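Local atomic coordinates of L-talarate/galactarate dehydratase (Salmonella typhimurium, PDB entry 2PP0), a protein that catalyses the magnesium-dependent dehydration of L-talarate and galactarate to 5-keto-4-deoxy-D-glucarate, and the competing epimerisation of L-talarate to galactarate. Residues T58-I63 with F350-P355. Numbering follows the deposited sequence.
Sequences TEVAII and FEWLNP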
loop_
_atom_site.group_PDB
_atom_site.type_symbol
_atom_site.label_atom_id
_atom_site.label_comp_id
_atom_site.label_asym_id
_atom_site.label_seq_id
_atom_site.Cartn_x
_atom_site.Cartn_y
_atom_site.Cartn_z
ATOM N N THR B 58 -33.589 13.432 3.124
ATOM C CA THR B 58 -34.604 12.663 3.837
ATOM C C THR B 58 -34.347 11.160 3.873
ATOM O O THR B 58 -35.093 10.411 4.504
ATOM C CB THR B 58 -35.995 12.899 3.227
ATOM O OG1 THR B 58 -35.989 12.490 1.853
ATOM C CG2 THR B 58 -36.365 14.374 3.318
ATOM N N GLU B 59 -33.296 10.716 3.197
ATOM C CA GLU B 59 -32.957 9.297 3.183
ATOM C C GLU B 59 -31.564 9.122 2.604
ATOM O O GLU B 59 -31.015 10.043 1.995
ATOM C CB GLU B 59 -33.963 8.508 2.338
ATOM C CG GLU B 59 -33.914 8.836 0.848
ATOM C CD GLU B 59 -34.832 7.956 0.021
ATOM O OE1 GLU B 59 -35.497 7.070 0.601
ATOM O OE2 GLU B 59 -34.885 8.146 -1.215
ATOM N N VAL B 60 -30.987 7.942 2.807
ATOM C CA VAL B 60 -29.661 7.646 2.283
ATOM C C VAL B 60 -29.707 6.328 1.531
ATOM O O VAL B 60 -30.157 5.309 2.069
ATOM C CB VAL B 60 -28.609 7.539 3.413
ATOM C CG1 VAL B 60 -27.230 7.238 2.819
ATOM C CG2 VAL B 60 -28.562 8.829 4.205
ATOM N N ALA B 61 -29.269 6.349 0.278
ATOM C CA ALA B 61 -29.235 5.139 -0.526
ATOM C C ALA B 61 -28.010 4.352 -0.071
ATOM O O ALA B 61 -26.948 4.930 0.163
ATOM C CB ALA B 61 -29.111 5.483 -2.004
ATOM N N ILE B 62 -28.163 3.040 0.063
ATOM C CA ILE B 62 -27.063 2.181 0.486
ATOM C C ILE B 62 -26.961 1.015 -0.484
ATOM O O ILE B 62 -27.921 0.268 -0.658
ATOM C CB ILE B 62 -27.305 1.606 1.910
ATOM C CG1 ILE B 62 -27.424 2.739 2.935
ATOM C CG2 ILE B 62 -26.168 0.657 2.286
ATOM C CD1 ILE B 62 -26.140 3.518 3.167
ATOM N N ILE B 63 -25.814 0.864 -1.133
ATOM C CA ILE B 63 -25.636 -0.250 -2.058
ATOM C C ILE B 63 -24.701 -1.235 -1.363
ATOM O O ILE B 63 -23.558 -0.909 -1.032
ATOM C CB ILE B 63 -25.037 0.198 -3.413
ATOM C CG1 ILE B 63 -25.945 1.244 -4.078
ATOM C CG2 ILE B 63 -24.929 -0.996 -4.357
ATOM C CD1 ILE B 63 -25.921 2.615 -3.408
ATOM N N PHE B 350 -21.765 9.773 12.971
ATOM C CA PHE B 350 -23.165 9.889 12.573
ATOM C C PHE B 350 -23.760 8.598 13.143
ATOM O O PHE B 350 -23.077 7.574 13.189
ATOM C CB PHE B 350 -23.351 9.842 11.051
ATOM C CG PHE B 350 -23.001 11.116 10.334
ATOM C CD1 PHE B 350 -21.679 11.425 10.031
ATOM C CD2 PHE B 350 -24.006 11.979 9.903
ATOM C CE1 PHE B 350 -21.365 12.570 9.303
ATOM C CE2 PHE B 350 -23.698 13.128 9.174
ATOM C CZ PHE B 350 -22.376 13.420 8.873
ATOM N N GLU B 351 -25.017 8.632 13.567
ATOM C CA GLU B 351 -25.652 7.429 14.100
ATOM C C GLU B 351 -26.508 6.799 13.005
ATOM O O GLU B 351 -27.009 5.682 13.147
ATOM C CB GLU B 351 -26.541 7.780 15.299
ATOM C CG GLU B 351 -27.711 8.700 14.960
ATOM C CD GLU B 351 -27.379 10.177 15.122
ATOM O OE1 GLU B 351 -26.296 10.610 14.678
ATOM O OE2 GLU B 351 -28.217 10.909 15.689
ATOM N N TRP B 352 -26.654 7.529 11.906
ATOM C CA TRP B 352 -27.465 7.113 10.772
ATOM C C TRP B 352 -27.381 5.652 10.357
ATOM O O TRP B 352 -28.404 5.010 10.130
ATOM C CB TRP B 352 -27.131 7.983 9.558
ATOM C CG TRP B 352 -27.397 9.446 9.759
ATOM C CD1 TRP B 352 -27.884 10.053 10.884
ATOM C CD2 TRP B 352 -27.181 10.488 8.803
ATOM N NE1 TRP B 352 -27.981 11.411 10.687
ATOM C CE2 TRP B 352 -27.555 11.704 9.417
ATOM C CE3 TRP B 352 -26.706 10.512 7.485
ATOM C CZ2 TRP B 352 -27.469 12.932 8.759
ATOM C CZ3 TRP B 352 -26.619 11.732 6.829
ATOM C CH2 TRP B 352 -26.999 12.926 7.469
ATOM N N LEU B 353 -26.165 5.128 10.250
ATOM C CA LEU B 353 -25.978 3.749 9.817
ATOM C C LEU B 353 -26.059 2.691 10.918
ATOM O O LEU B 353 -26.074 1.499 10.621
ATOM C CB LEU B 353 -24.638 3.617 9.080
ATOM C CG LEU B 353 -24.404 4.631 7.949
ATOM C CD1 LEU B 353 -23.091 4.319 7.241
ATOM C CD2 LEU B 353 -25.565 4.587 6.955
ATOM N N ASN B 354 -26.115 3.118 12.177
ATOM C CA ASN B 354 -26.176 2.171 13.296
ATOM C C ASN B 354 -27.151 1.012 13.094
ATOM O O ASN B 354 -26.786 -0.142 13.287
ATOM C CB ASN B 354 -26.531 2.884 14.610
ATOM C CG ASN B 354 -25.398 3.729 15.140
ATOM O OD1 ASN B 354 -24.244 3.562 14.740
ATOM N ND2 ASN B 354 -25.714 4.637 16.059
ATOM N N PRO B 355 -28.403 1.302 12.698
ATOM C CA PRO B 355 -29.396 0.243 12.488
ATOM C C PRO B 355 -29.141 -0.758 11.356
ATOM O O PRO B 355 -29.815 -1.784 11.273
ATOM C CB PRO B 355 -30.700 1.023 12.297
ATOM C CG PRO B 355 -30.241 2.326 11.724
ATOM C CD PRO B 355 -29.014 2.635 12.530
#
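Val60 lays its CG2 methyl obliquely against the benzo part of the Trp352 indole, 4.1 Å from CE3, the two side chains crossing at about a right angle. The contact joins the two domains of the enolase superfamily fold: strand 57-69 belongs to the antiparallel sheet of the N-terminal capping domain, whereas residues 350-355 form a loop that follows strand 346-349 in the C-terminal barrel domain. Alternate residues of the strand, Val60 and Ile62, point at this loop, and no hydrogen bond links the two segments; the contact is apolar. In Val60, CG2 lies anti to the carbonyl carbon while CG1 is anti to the backbone N (chi1 -180°), which directs CG2 to the indole. The loop turns through a type I beta turn from Glu351 to Asn354, closed by the hydrogen bond from Asn354 N to Glu351 O, 2.9 Å, with Trp352 and Leu353 at its two corners. Phe350 stands steeply over one indole face, its CD2 3.5 Å above the plane and over the centre. The phenyl ring also makes a cation-pi contact with Lys82, a substrate-binding residue whose side chain touches Trp352, and the side chains of Trp352 and His328, the proton donor/acceptor, are about 7 Å apart. The packing therefore lies beside the active site, at the domain interface. Leu353 rests also on Leu38 and Phe78 of the neighbouring strands, and Asn6 of the second subunit packs on Trp352. Toward the other end of the contact, Leu353 sends CD2 to the terminal methyl of Ile62, CD1, at 4.0 Å.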